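Local structure of oxidoreductase protein (Agrobacterium radiobacter, 5UI9) at residues D185-I190 against I216-Q221; A9-G14 against A60-D65; K25-A30 against S294-Q299; S105-M110 against D318-F323. The protein binds NAD and a small dihydroxy acid, and probably works as an NAD-dependent oxidoreductase of the Gfo/Idh/MocA family. All blocks are in the same frame, centred on the assembly; numbering follows the deposited sequence.

In the fold
The four contacts illustrate how a two-part dehydrogenase fold uses similar apolar packing in different settings. Contacts 1 and 2 are buried, and each joins a helix to a strand of a sheet, the first in the mixed sheet and the second in the parallel, NAD-binding one; their centres lie about 35 Å apart, on opposite sides of the chain's centre. Contacts 3 and 4 are partly buried and fasten helices 289-308 and 316-335, successive in the chain, onto the nucleotide-binding part. Chemistry follows place: apolar side chains, one of them a phenylalanine, meet in contact 2, a histidine enters contact 1, and a magnesium ion sits beside contact 3. Contacts 1 and 4 touch where T322 reaches D185 and R188.

Contact 1: residues D185-I190 against I216-Q221; sequences DIARFI and ILLDHQ
The imidazole of H220 is the flat group here, and the carbonyl oxygen of A187 approaches it obliquely, 3.6 Å from CE1. That carbon lies between the two ring nitrogens, both of which are engaged elsewhere: ND1 with the carbonyl oxygen of G192, just beyond the helix, and NE2 with S226 OG on the adjoining strand. The two bonds fix the turn of the ring about its CB-CG bond. Two residues earlier on the strand, L218 makes the apolar half of the contact: its CD1 meets A187 CB at 3.6 Å. With CG beside the backbone N (chi1 -59°) and CD1 extended beyond it, this methyl is carried out towards the helix. D219, on the other side of the strand, forms a salt bridge with R200 of the second subunit. In these segments helix 175-191 meets the strand through A187, while the buried histidine ties the residue after the helix to its own strand and to strand 225-231. ND1, facing a carbonyl oxygen, probably carries the proton.

Contact 2: residues A9-G14 against A60-D65; sequences ALIGCG and AALFAD. With NAD (nicotinamide-adenine-dinucleotide), chain C.
Strand 9-11 and helix 60-65 run nearly antiparallel, at 167°, with their axes 10.6 Å apart at the closest approach, the spacing of a helix laid on a sheet. L62 fills the interval. Its CG stands opposite the backbone N (chi1 170°), which sends the forked end towards the strand: CD2 rests 3.6 Å from I11 CG1, and both methyls lie at 4.0 Å from A9 CB. A9 and I11, two residues apart, face the helix together, whereas L10 between them points to the other side of the sheet. I11 has a second neighbour, for its CD1 reaches F63 CE2 at 4.0 Å, the two side chains crossing at about a right angle. F63 leans in turn on V71 of the next strand and meets the ring of H90. I11 also branches towards the cofactor: CG2 lies 3.8 Å from C2A of the NAD adenine. Beyond it the chain leaves the strand, and G12 CA comes within 3.4 Å of NAD O4B and G14 CA within 3.2 Å of NAD O5B. Strand 6-11 and its glycine-rich turn, leading into helix 17-26, are the dinucleotide-binding unit of a Rossmann fold, and helix 59-65 packs on the same sheet.

Contact 3: residues K25-A30 against S294-Q299; sequences KDVKGA and SVLAIQ. With MG (magnesium ion), chain E.
D26, in the last turn of helix 17-26, touches L296 with its CB, which lies 3.7 Å from L296 CD1; the two side chains cross at about a right angle. Its carboxylate turns elsewhere, OD2 being hydrogen-bonded to W283 NE1. V27 is the first residue to leave the helical conformation, and its CG2 wedges between two residues one turn apart on the other helix, 3.7 Å from L296 CD1 and 3.8 Å from Q299 CB. CG1 takes the place opposite the backbone N (chi1 166°), and it is this setting that brings CG2 to the partner helix. Q299 gives only its root to the valine. Its extended chain carries the amide on to helix 17-26, where NE2 is hydrogen-bonded to Q20 O. V27 O serves a different purpose, binding the magnesium ion at 2.3 Å. K28 O accepts a hydrogen bond from Q300 NE2, G29 turns the chain with a positive phi of 99°, and A30 O returns to the ion at 2.2 Å. W24 O and a water, the latter 2.3 Å from the ion, complete the set. Protein oxygens at this site are thus all backbone carbonyls, gathered where a helix ends and the chain turns into strand 30-36: a carbonyl-lined cation site in the helix-to-strand connection of the Rossmann fold.

Contact 4: residues S105-M110 against D318-F323; sequences SDAKAM and DNLKTF
Two helical segments meet closely here, with the CA atoms of A107 and L320 only 6.8 Å apart, a spacing that the small side chain of the alanine permits. L320 bridges the interval with a single methyl. Its CG lies beside the backbone N (chi1 -65°); chi2 extends the chain to CD1, and the other branch, CD2, is the methyl pressed against helix 104-116 between two neighbouring residues: A107 CB at 3.6 Å and the backbone N of K108, also at 3.6 Å. The stem of K108 flanks the same methyl, its CG lying 4.1 Å from L320 CD2 as the two side chains cross at about a right angle. The lysine then extends away from the leucine, and NZ finds a hydrogen-bond partner in M344 O near the chain's C-terminus. F100 packs on A107 and on N319. D318 forms a salt bridge with R188. The contact is therefore van der Waals packing of one leucine methyl, and charged groups around it tie these helices to other parts of the chain.

Contact 1: residues D185-I190 against I216-Q221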
loop_
_atom_site.group_PDB
_atom_site.type_symbol
_atom_site.label_atom_id
_atom_site.label_comp_id
_atom_site.label_asym_id
_atom_site.label_seq_id
_atom_site.Cartn_x
_atom_site.Cartn_y
_atom_site.Cartn_z
ATOM N N ASP A 185 5.060 -9.710 -11.351
ATOM C CA ASP A 185 6.359 -10.052 -11.935
ATOM C C ASP A 185 7.417 -9.044 -11.499
ATOM O O ASP A 185 8.547 -9.432 -11.192
ATOM C CB ASP A 185 6.306 -10.090 -13.464
ATOM C CG ASP A 185 7.570 -10.676 -14.066
ATOM O OD1 ASP A 185 7.734 -11.911 -13.993
ATOM O OD2 ASP A 185 8.416 -9.901 -14.572
ATOM N N ILE A 186 7.045 -7.758 -11.474
ATOM C CA ILE A 186 7.965 -6.715 -11.013
ATOM C C ILE A 186 8.317 -6.949 -9.541
ATOM O O ILE A 186 9.477 -6.857 -9.169
ATOM C CB ILE A 186 7.418 -5.285 -11.244
ATOM C CG1 ILE A 186 7.323 -4.985 -12.746
ATOM C CG2 ILE A 186 8.323 -4.246 -10.577
ATOM C CD1 ILE A 186 6.498 -3.766 -13.104
ATOM N N ALA A 187 7.325 -7.264 -8.716
ATOM C CA ALA A 187 7.569 -7.535 -7.293
ATOM C C ALA A 187 8.608 -8.651 -7.112
ATOM O O ALA A 187 9.524 -8.519 -6.306
ATOM C CB ALA A 187 6.270 -7.889 -6.583
ATOM N N ARG A 188 8.476 -9.724 -7.894
ATOM C CA ARG A 188 9.466 -10.828 -7.908
ATOM C C ARG A 188 10.837 -10.388 -8.392
ATOM O O ARG A 188 11.854 -10.713 -7.785
ATOM C CB ARG A 188 9.013 -11.956 -8.831
ATOM C CG ARG A 188 7.930 -12.848 -8.274
ATOM C CD ARG A 188 7.739 -14.069 -9.162
ATOM N NE ARG A 188 8.990 -14.818 -9.340
ATOM C CZ ARG A 188 9.653 -15.009 -10.486
ATOM N NH1 ARG A 188 9.204 -14.560 -11.662
ATOM N NH2 ARG A 188 10.790 -15.691 -10.453
ATOM N N PHE A 189 10.843 -9.675 -9.512
ATOM C CA PHE A 189 12.063 -9.158 -10.130
ATOM C C PHE A 189 12.879 -8.317 -9.144
ATOM O O PHE A 189 14.090 -8.471 -9.054
ATOM C CB PHE A 189 11.680 -8.343 -11.374
ATOM C CG PHE A 189 12.844 -7.768 -12.130
ATOM C CD1 PHE A 189 13.853 -8.597 -12.629
ATOM C CD2 PHE A 189 12.916 -6.402 -12.385
ATOM C CE1 PHE A 189 14.917 -8.061 -13.345
ATOM C CE2 PHE A 189 13.976 -5.861 -13.099
ATOM C CZ PHE A 189 14.978 -6.697 -13.588
ATOM N N ILE A 190 12.198 -7.448 -8.392
ATOM C CA ILE A 190 12.849 -6.553 -7.434
ATOM C C ILE A 190 13.163 -7.222 -6.087
ATOM O O ILE A 190 14.283 -7.103 -5.600
ATOM C CB ILE A 190 12.002 -5.271 -7.203
ATOM C CG1 ILE A 190 11.765 -4.525 -8.533
ATOM C CG2 ILE A 190 12.662 -4.346 -6.189
ATOM C CD1 ILE A 190 13.005 -4.320 -9.387
ATOM N N ILE A 216 -2.998 -6.868 -3.064
ATOM C CA ILE A 216 -2.303 -8.112 -2.748
ATOM C C ILE A 216 -1.174 -7.832 -1.754
ATOM O O ILE A 216 -0.399 -6.897 -1.944
ATOM C CB ILE A 216 -1.717 -8.765 -4.025
ATOM C CG1 ILE A 216 -2.791 -8.885 -5.114
ATOM C CG2 ILE A 216 -1.115 -10.136 -3.710
ATOM C CD1 ILE A 216 -2.307 -9.465 -6.425
ATOM N N LEU A 217 -1.090 -8.653 -0.709
ATOM C CA LEU A 217 -0.023 -8.579 0.292
ATOM C C LEU A 217 0.927 -9.764 0.099
ATOM O O LEU A 217 0.498 -10.910 0.185
ATOM C CB LEU A 217 -0.629 -8.625 1.693
ATOM C CG LEU A 217 0.278 -8.586 2.925
ATOM C CD1 LEU A 217 1.127 -7.328 2.989
ATOM C CD2 LEU A 217 -0.588 -8.691 4.176
ATOM N N LEU A 218 2.207 -9.481 -0.143
ATOM C CA LEU A 218 3.211 -10.518 -0.428
ATOM C C LEU A 218 4.188 -10.712 0.723
ATOM O O LEU A 218 4.724 -9.751 1.250
ATOM C CB LEU A 218 4.017 -10.146 -1.671
ATOM C CG LEU A 218 3.284 -9.942 -3.002
ATOM C CD1 LEU A 218 4.275 -9.575 -4.105
ATOM C CD2 LEU A 218 2.482 -11.173 -3.403
ATOM N N ASP A 219 4.427 -11.965 1.091
ATOM C CA ASP A 219 5.502 -12.318 2.014
ATOM C C ASP A 219 6.605 -12.967 1.182
ATOM O O ASP A 219 6.450 -14.095 0.717
ATOM C CB ASP A 219 4.972 -13.257 3.089
ATOM C CG ASP A 219 3.707 -12.714 3.759
ATOM O OD1 ASP A 219 3.763 -11.599 4.325
ATOM O OD2 ASP A 219 2.651 -13.390 3.726
ATOM N N HIS A 220 7.696 -12.237 0.957
ATOM C CA HIS A 220 8.801 -12.745 0.134
ATOM C C HIS A 220 9.651 -13.749 0.911
ATOM O O HIS A 220 9.720 -13.688 2.135
ATOM C CB HIS A 220 9.648 -11.593 -0.399
ATOM C CG HIS A 220 8.912 -10.701 -1.350
ATOM N ND1 HIS A 220 8.989 -10.847 -2.718
ATOM C CD2 HIS A 220 8.073 -9.659 -1.129
ATOM C CE1 HIS A 220 8.236 -9.930 -3.300
ATOM N NE2 HIS A 220 7.670 -9.194 -2.357
ATOM N N GLN A 221 10.286 -14.680 0.198
ATOM C CA GLN A 221 11.126 -15.714 0.833
ATOM C C GLN A 221 12.308 -15.127 1.622
ATOM O O GLN A 221 12.693 -15.677 2.655
ATOM C CB GLN A 221 11.630 -16.725 -0.210
ATOM C CG GLN A 221 10.524 -17.581 -0.825
ATOM C CD GLN A 221 10.997 -18.456 -1.979
ATOM O OE1 GLN A 221 12.181 -18.483 -2.323
ATOM N NE2 GLN A 221 10.062 -19.181 -2.583
#

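Contact 2: residues A9-G14 against A60-D65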
loop_
_atom_site.group_PDB
_atom_site.type_symbol
_atom_site.label_atom_id
_atom_site.label_comp_id
_atom_site.label_asym_id
_atom_site.label_seq_id
_atom_site.Cartn_x
_atom_site.Cartn_y
_atom_site.Cartn_z
ATOM N N ALA A 9 8.635 -16.193 -37.288
ATOM C CA ALA A 9 7.246 -16.198 -37.734
ATOM C C ALA A 9 6.414 -15.677 -36.580
ATOM O O ALA A 9 6.567 -16.158 -35.464
ATOM C CB ALA A 9 6.808 -17.595 -38.110
ATOM N N LEU A 10 5.551 -14.696 -36.839
ATOM C CA LEU A 10 4.669 -14.156 -35.806
ATOM C C LEU A 10 3.254 -14.687 -36.033
ATOM O O LEU A 10 2.743 -14.642 -37.152
ATOM C CB LEU A 10 4.707 -12.630 -35.789
ATOM C CG LEU A 10 3.822 -11.962 -34.718
ATOM C CD1 LEU A 10 4.510 -10.773 -34.066
ATOM C CD2 LEU A 10 2.469 -11.541 -35.288
ATOM N N ILE A 11 2.644 -15.206 -34.973
ATOM C CA ILE A 11 1.284 -15.756 -35.014
ATOM C C ILE A 11 0.406 -14.906 -34.096
ATOM O O ILE A 11 0.640 -14.851 -32.891
ATOM C CB ILE A 11 1.254 -17.219 -34.528
ATOM C CG1 ILE A 11 2.214 -18.090 -35.355
ATOM C CG2 ILE A 11 -0.170 -17.784 -34.587
ATOM C CD1 ILE A 11 2.471 -19.446 -34.735
ATOM N N GLY A 12 -0.605 -14.264 -34.681
ATOM C CA GLY A 12 -1.532 -13.387 -33.968
ATOM C C GLY A 12 -1.245 -11.952 -34.348
ATOM O O GLY A 12 -0.542 -11.265 -33.637
ATOM N N CYS A 13 -1.787 -11.513 -35.482
ATOM C CA CYS A 13 -1.520 -10.178 -36.036
ATOM C C CYS A 13 -2.516 -9.137 -35.509
ATOM O O CYS A 13 -3.132 -8.398 -36.287
ATOM C CB CYS A 13 -1.554 -10.236 -37.568
ATOM S SG CYS A 13 -0.234 -11.243 -38.282
ATOM N N GLY A 14 -2.647 -9.068 -34.186
ATOM C CA GLY A 14 -3.680 -8.255 -33.553
ATOM C C GLY A 14 -3.221 -6.871 -33.163
ATOM O O GLY A 14 -2.253 -6.341 -33.715
ATOM N N ALA A 60 -0.852 -24.417 -38.291
ATOM C CA ALA A 60 -0.465 -25.774 -38.711
ATOM C C ALA A 60 0.257 -25.776 -40.055
ATOM O O ALA A 60 1.292 -26.421 -40.205
ATOM C CB ALA A 60 -1.683 -26.688 -38.763
ATOM N N ALA A 61 -0.289 -25.036 -41.018
ATOM C CA ALA A 61 0.313 -24.895 -42.345
ATOM C C ALA A 61 1.652 -24.151 -42.277
ATOM O O ALA A 61 2.624 -24.564 -42.910
ATOM C CB ALA A 61 -0.641 -24.179 -43.290
ATOM N N LEU A 62 1.684 -23.059 -41.513
ATOM C CA LEU A 62 2.914 -22.305 -41.259
ATOM C C LEU A 62 4.040 -23.229 -40.799
ATOM O O LEU A 62 5.108 -23.246 -41.401
ATOM C CB LEU A 62 2.663 -21.199 -40.221
ATOM C CG LEU A 62 3.853 -20.428 -39.639
ATOM C CD1 LEU A 62 4.471 -19.513 -40.683
ATOM C CD2 LEU A 62 3.411 -19.636 -38.417
ATOM N N PHE A 63 3.782 -24.002 -39.747
ATOM C CA PHE A 63 4.780 -24.943 -39.224
ATOM C C PHE A 63 5.160 -26.047 -40.219
ATOM O O PHE A 63 6.318 -26.449 -40.270
ATOM C CB PHE A 63 4.321 -25.556 -37.894
ATOM C CG PHE A 63 4.500 -24.645 -36.712
ATOM C CD1 PHE A 63 5.774 -24.351 -36.235
ATOM C CD2 PHE A 63 3.405 -24.077 -36.072
ATOM C CE1 PHE A 63 5.950 -23.514 -35.147
ATOM C CE2 PHE A 63 3.578 -23.239 -34.981
ATOM C CZ PHE A 63 4.853 -22.954 -34.522
ATOM N N ALA A 64 4.193 -26.522 -41.003
ATOM C CA ALA A 64 4.449 -27.540 -42.025
ATOM C C ALA A 64 5.423 -27.042 -43.097
ATOM O O ALA A 64 6.353 -27.757 -43.460
ATOM C CB ALA A 64 3.147 -27.995 -42.664
ATOM N N ASP A 65 5.208 -25.818 -43.584
ATOM C CA ASP A 65 6.131 -25.176 -44.535
ATOM C C ASP A 65 7.482 -24.838 -43.900
ATOM O O ASP A 65 8.518 -24.945 -44.556
ATOM C CB ASP A 65 5.526 -23.887 -45.128
ATOM C CG ASP A 65 4.495 -24.151 -46.215
ATOM O OD1 ASP A 65 4.247 -25.318 -46.575
ATOM O OD2 ASP A 65 3.927 -23.165 -46.722
HETATM P PA NAD C . -6.166 -9.168 -30.346
HETATM O O1A NAD C . -7.475 -9.916 -30.220
HETATM O O2A NAD C . -6.154 -7.741 -30.819
HETATM O O5B NAD C . -5.195 -10.012 -31.298
HETATM C C5B NAD C . -5.171 -11.433 -31.316
HETATM C C4B NAD C . -5.037 -11.861 -32.769
HETATM O O4B NAD C . -4.709 -13.245 -32.813
HETATM C C3B NAD C . -6.329 -11.684 -33.554
HETATM O O3B NAD C . -6.054 -10.967 -34.766
HETATM C C2B NAD C . -6.829 -13.096 -33.822
HETATM O O2B NAD C . -7.460 -13.203 -35.098
HETATM C C1B NAD C . -5.549 -13.912 -33.754
HETATM N N9A NAD C . -5.654 -15.323 -33.316
HETATM C C8A NAD C . -6.271 -15.808 -32.220
HETATM N N7A NAD C . -6.107 -17.155 -32.148
HETATM C C5A NAD C . -5.360 -17.542 -33.199
HETATM C C6A NAD C . -4.810 -18.814 -33.737
HETATM N N6A NAD C . -5.029 -19.994 -33.118
HETATM N N1A NAD C . -4.073 -18.756 -34.872
HETATM C C2A NAD C . -3.835 -17.598 -35.523
HETATM N N3A NAD C . -4.304 -16.413 -35.089
HETATM C C4A NAD C . -5.055 -16.323 -33.959
HETATM O O3 NAD C . -5.398 -9.270 -28.937
HETATM P PN NAD C . -4.287 -8.209 -28.440
HETATM O O1N NAD C . -4.957 -7.029 -27.784
HETATM O O2N NAD C . -3.296 -7.966 -29.550
HETATM O O5D NAD C . -3.624 -9.080 -27.276
HETATM C C5D NAD C . -2.970 -10.302 -27.589
HETATM C C4D NAD C . -2.157 -10.727 -26.382
HETATM O O4D NAD C . -1.191 -9.708 -26.103
HETATM C C3D NAD C . -3.020 -10.898 -25.140
HETATM O O3D NAD C . -2.706 -12.137 -24.495
HETATM C C2D NAD C . -2.672 -9.707 -24.263
HETATM O O2D NAD C . -2.688 -10.011 -22.868
HETATM C C1D NAD C . -1.261 -9.347 -24.724
HETATM N N1N NAD C . -0.863 -7.940 -24.540
HETATM C C2N NAD C . 0.354 -7.718 -24.011
HETATM C C3N NAD C . 0.844 -6.440 -23.792
HETATM C C7N NAD C . 2.216 -6.288 -23.194
HETATM O O7N NAD C . 3.084 -7.111 -23.477
HETATM N N7N NAD C . 2.481 -5.272 -22.370
HETATM C C4N NAD C . 0.039 -5.352 -24.135
HETATM C C5N NAD C . -1.221 -5.588 -24.689
HETATM C C6N NAD C . -1.652 -6.900 -24.892
#

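Contact 3: residues K25-A30 against S294-Q299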
loop_
_atom_site.group_PDB
_atom_site.type_symbol
_atom_site.label_atom_id
_atom_site.label_comp_id
_atom_site.label_asym_id
_atom_site.label_seq_id
_atom_site.Cartn_x
_atom_site.Cartn_y
_atom_site.Cartn_z
ATOM N N LYS A 25 11.703 -5.202 -36.582
ATOM C CA LYS A 25 12.452 -4.458 -37.596
ATOM C C LYS A 25 13.685 -3.798 -36.963
ATOM O O LYS A 25 14.792 -3.966 -37.471
ATOM C CB LYS A 25 11.529 -3.446 -38.301
ATOM C CG LYS A 25 12.182 -2.591 -39.384
ATOM C CD LYS A 25 11.372 -2.540 -40.683
ATOM C CE LYS A 25 9.921 -2.088 -40.510
ATOM N NZ LYS A 25 9.801 -0.790 -39.799
ATOM N N ASP A 26 13.489 -3.105 -35.838
ATOM C CA ASP A 26 14.592 -2.496 -35.065
ATOM C C ASP A 26 15.572 -3.500 -34.442
ATOM O O ASP A 26 16.712 -3.146 -34.200
ATOM C CB ASP A 26 14.056 -1.620 -33.915
ATOM C CG ASP A 26 13.425 -0.312 -34.384
ATOM O OD1 ASP A 26 13.556 0.072 -35.568
ATOM O OD2 ASP A 26 12.785 0.347 -33.531
ATOM N N VAL A 27 15.129 -4.715 -34.127
ATOM C CA VAL A 27 16.020 -5.713 -33.517
ATOM C C VAL A 27 17.172 -6.024 -34.471
ATOM O O VAL A 27 16.948 -6.262 -35.659
ATOM C CB VAL A 27 15.280 -7.035 -33.160
ATOM C CG1 VAL A 27 16.266 -8.169 -32.861
ATOM C CG2 VAL A 27 14.329 -6.830 -31.979
ATOM N N LYS A 28 18.386 -6.030 -33.932
ATOM C CA LYS A 28 19.569 -6.459 -34.669
ATOM C C LYS A 28 19.836 -7.954 -34.470
ATOM O O LYS A 28 19.932 -8.436 -33.339
ATOM C CB LYS A 28 20.789 -5.612 -34.277
ATOM C CG LYS A 28 20.827 -4.286 -35.031
ATOM C CD LYS A 28 21.554 -3.182 -34.277
ATOM C CE LYS A 28 21.493 -1.868 -35.045
ATOM N NZ LYS A 28 21.466 -0.705 -34.118
ATOM N N GLY A 29 19.952 -8.667 -35.592
ATOM C CA GLY A 29 20.182 -10.107 -35.606
ATOM C C GLY A 29 18.929 -10.938 -35.830
ATOM O O GLY A 29 18.995 -12.169 -35.784
ATOM N N ALA A 30 17.790 -10.283 -36.075
ATOM C CA ALA A 30 16.540 -10.994 -36.344
ATOM C C ALA A 30 15.519 -10.135 -37.086
ATOM O O ALA A 30 15.539 -8.899 -36.991
ATOM C CB ALA A 30 15.938 -11.517 -35.045
ATOM N N SER A 294 10.052 -1.224 -24.187
ATOM C CA SER A 294 10.340 -2.497 -23.525
ATOM C C SER A 294 10.136 -3.716 -24.438
ATOM O O SER A 294 10.748 -4.756 -24.221
ATOM C CB SER A 294 9.515 -2.640 -22.242
ATOM O OG SER A 294 8.160 -2.937 -22.506
ATOM N N VAL A 295 9.277 -3.572 -25.448
ATOM C CA VAL A 295 9.062 -4.604 -26.464
ATOM C C VAL A 295 10.354 -4.812 -27.255
ATOM O O VAL A 295 10.754 -5.942 -27.482
ATOM C CB VAL A 295 7.895 -4.244 -27.431
ATOM C CG1 VAL A 295 7.788 -5.249 -28.569
ATOM C CG2 VAL A 295 6.564 -4.140 -26.690
ATOM N N LEU A 296 10.997 -3.725 -27.666
ATOM C CA LEU A 296 12.304 -3.814 -28.327
ATOM C C LEU A 296 13.361 -4.459 -27.415
ATOM O O LEU A 296 14.091 -5.355 -27.856
ATOM C CB LEU A 296 12.778 -2.441 -28.822
ATOM C CG LEU A 296 14.161 -2.381 -29.489
ATOM C CD1 LEU A 296 14.248 -3.349 -30.661
ATOM C CD2 LEU A 296 14.500 -0.967 -29.930
ATOM N N ALA A 297 13.419 -4.010 -26.160
ATOM C CA ALA A 297 14.372 -4.532 -25.168
ATOM C C ALA A 297 14.252 -6.044 -24.993
ATOM O O ALA A 297 15.252 -6.763 -25.076
ATOM C CB ALA A 297 14.195 -3.825 -23.822
ATOM N N ILE A 298 13.028 -6.530 -24.782
ATOM C CA ILE A 298 12.821 -7.963 -24.563
ATOM C C ILE A 298 13.060 -8.778 -25.842
ATOM O O ILE A 298 13.559 -9.894 -25.764
ATOM C CB ILE A 298 11.444 -8.288 -23.914
ATOM C CG1 ILE A 298 11.509 -9.633 -23.181
ATOM C CG2 ILE A 298 10.321 -8.277 -24.933
ATOM C CD1 ILE A 298 10.212 -10.055 -22.526
ATOM N N GLN A 299 12.709 -8.227 -27.004
ATOM C CA GLN A 299 12.932 -8.929 -28.274
ATOM C C GLN A 299 14.413 -8.945 -28.697
ATOM O O GLN A 299 14.879 -9.934 -29.269
ATOM C CB GLN A 299 12.002 -8.383 -29.368
ATOM C CG GLN A 299 10.545 -8.781 -29.103
ATOM C CD GLN A 299 9.541 -8.303 -30.140
ATOM O OE1 GLN A 299 8.347 -8.534 -29.972
ATOM N NE2 GLN A 299 10.009 -7.657 -31.215
HETATM MG MG MG E . 15.389 -6.698 -37.352
HETATM O O HOH W 1 17.093 -6.357 -38.908
#

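Contact 4: residues S105-M110 against D318-F323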
loop_
_atom_site.group_PDB
_atom_site.type_symbol
_atom_site.label_atom_id
_atom_site.label_comp_id
_atom_site.label_asym_id
_atom_site.label_seq_id
_atom_site.Cartn_x
_atom_site.Cartn_y
_atom_site.Cartn_z
ATOM N N SER A 105 -1.348 -25.247 -14.213
ATOM C CA SER A 105 -1.277 -26.605 -14.760
ATOM C C SER A 105 -0.940 -26.632 -16.264
ATOM O O SER A 105 -0.045 -27.367 -16.694
ATOM C CB SER A 105 -2.617 -27.312 -14.492
ATOM O OG SER A 105 -2.637 -28.608 -15.036
ATOM N N ASP A 106 -1.650 -25.831 -17.054
ATOM C CA ASP A 106 -1.329 -25.659 -18.483
ATOM C C ASP A 106 0.063 -25.074 -18.709
ATOM O O ASP A 106 0.782 -25.505 -19.616
ATOM C CB ASP A 106 -2.358 -24.754 -19.183
ATOM C CG ASP A 106 -3.698 -25.446 -19.428
ATOM O OD1 ASP A 106 -3.767 -26.694 -19.414
ATOM O OD2 ASP A 106 -4.682 -24.721 -19.656
ATOM N N ALA A 107 0.419 -24.081 -17.895
ATOM C CA ALA A 107 1.721 -23.429 -17.984
ATOM C C ALA A 107 2.851 -24.422 -17.721
ATOM O O ALA A 107 3.812 -24.467 -18.482
ATOM C CB ALA A 107 1.807 -22.248 -17.025
ATOM N N LYS A 108 2.716 -25.225 -16.668
ATOM C CA LYS A 108 3.698 -26.274 -16.349
ATOM C C LYS A 108 3.886 -27.283 -17.483
ATOM O O LYS A 108 5.020 -27.662 -17.778
ATOM C CB LYS A 108 3.306 -27.043 -15.083
ATOM C CG LYS A 108 3.566 -26.320 -13.775
ATOM C CD LYS A 108 3.159 -27.220 -12.619
ATOM C CE LYS A 108 3.148 -26.490 -11.289
ATOM N NZ LYS A 108 2.417 -27.282 -10.260
ATOM N N ALA A 109 2.786 -27.726 -18.100
ATOM C CA ALA A 109 2.859 -28.675 -19.224
ATOM C C ALA A 109 3.573 -28.057 -20.423
ATOM O O ALA A 109 4.381 -28.727 -21.083
ATOM C CB ALA A 109 1.475 -29.165 -19.624
ATOM N N MET A 110 3.291 -26.781 -20.688
ATOM C CA MET A 110 3.964 -26.042 -21.766
ATOM C C MET A 110 5.475 -25.942 -21.532
ATOM O O MET A 110 6.272 -26.133 -22.459
ATOM C CB MET A 110 3.356 -24.636 -21.930
ATOM C CG MET A 110 1.946 -24.635 -22.503
ATOM S SD MET A 110 0.968 -23.204 -22.005
ATOM C CE MET A 110 1.678 -21.950 -23.063
ATOM N N ASP A 318 10.909 -19.582 -15.381
ATOM C CA ASP A 318 10.847 -18.444 -14.462
ATOM C C ASP A 318 9.414 -17.934 -14.302
ATOM O O ASP A 318 8.968 -17.658 -13.184
ATOM C CB ASP A 318 11.739 -17.287 -14.928
ATOM C CG ASP A 318 11.661 -16.073 -13.990
ATOM O OD1 ASP A 318 12.374 -16.066 -12.962
ATOM O OD2 ASP A 318 10.876 -15.137 -14.272
ATOM N N ASN A 319 8.704 -17.824 -15.424
ATOM C CA ASN A 319 7.377 -17.230 -15.437
ATOM C C ASN A 319 6.340 -18.027 -14.636
ATOM O O ASN A 319 5.366 -17.448 -14.177
ATOM C CB ASN A 319 6.889 -17.016 -16.873
ATOM C CG ASN A 319 5.718 -16.047 -16.950
ATOM O OD1 ASN A 319 4.582 -16.453 -17.188
ATOM N ND2 ASN A 319 5.991 -14.766 -16.726
ATOM N N LEU A 320 6.549 -19.334 -14.460
ATOM C CA LEU A 320 5.704 -20.147 -13.562
ATOM C C LEU A 320 5.612 -19.542 -12.158
ATOM O O LEU A 320 4.565 -19.605 -11.523
ATOM C CB LEU A 320 6.241 -21.576 -13.438
ATOM C CG LEU A 320 6.257 -22.488 -14.665
ATOM C CD1 LEU A 320 6.901 -23.823 -14.312
ATOM C CD2 LEU A 320 4.850 -22.688 -15.218
ATOM N N LYS A 321 6.712 -18.960 -11.683
ATOM C CA LYS A 321 6.755 -18.373 -10.337
ATOM C C LYS A 321 6.013 -17.037 -10.254
ATOM O O LYS A 321 5.594 -16.631 -9.172
ATOM C CB LYS A 321 8.197 -18.270 -9.835
ATOM C CG LYS A 321 8.803 -19.647 -9.547
ATOM C CD LYS A 321 10.275 -19.593 -9.160
ATOM C CE LYS A 321 11.169 -19.497 -10.384
ATOM N NZ LYS A 321 12.603 -19.351 -10.013
ATOM N N THR A 322 5.853 -16.365 -11.394
ATOM C CA THR A 322 4.957 -15.220 -11.510
ATOM C C THR A 322 3.514 -15.696 -11.665
ATOM O O THR A 322 2.619 -15.220 -10.954
ATOM C CB THR A 322 5.353 -14.320 -12.701
ATOM O OG1 THR A 322 6.587 -13.661 -12.398
ATOM C CG2 THR A 322 4.286 -13.273 -12.996
ATOM N N PHE A 323 3.289 -16.622 -12.595
ATOM C CA PHE A 323 1.931 -17.087 -12.889
ATOM C C PHE A 323 1.240 -17.712 -11.683
ATOM O O PHE A 323 0.049 -17.499 -11.486
ATOM C CB PHE A 323 1.882 -18.062 -14.077
ATOM C CG PHE A 323 0.498 -18.227 -14.629
ATOM C CD1 PHE A 323 -0.392 -19.133 -14.056
ATOM C CD2 PHE A 323 0.056 -17.428 -15.673
ATOM C CE1 PHE A 323 -1.688 -19.255 -14.529
ATOM C CE2 PHE A 323 -1.238 -17.554 -16.161
ATOM C CZ PHE A 323 -2.109 -18.470 -15.587
#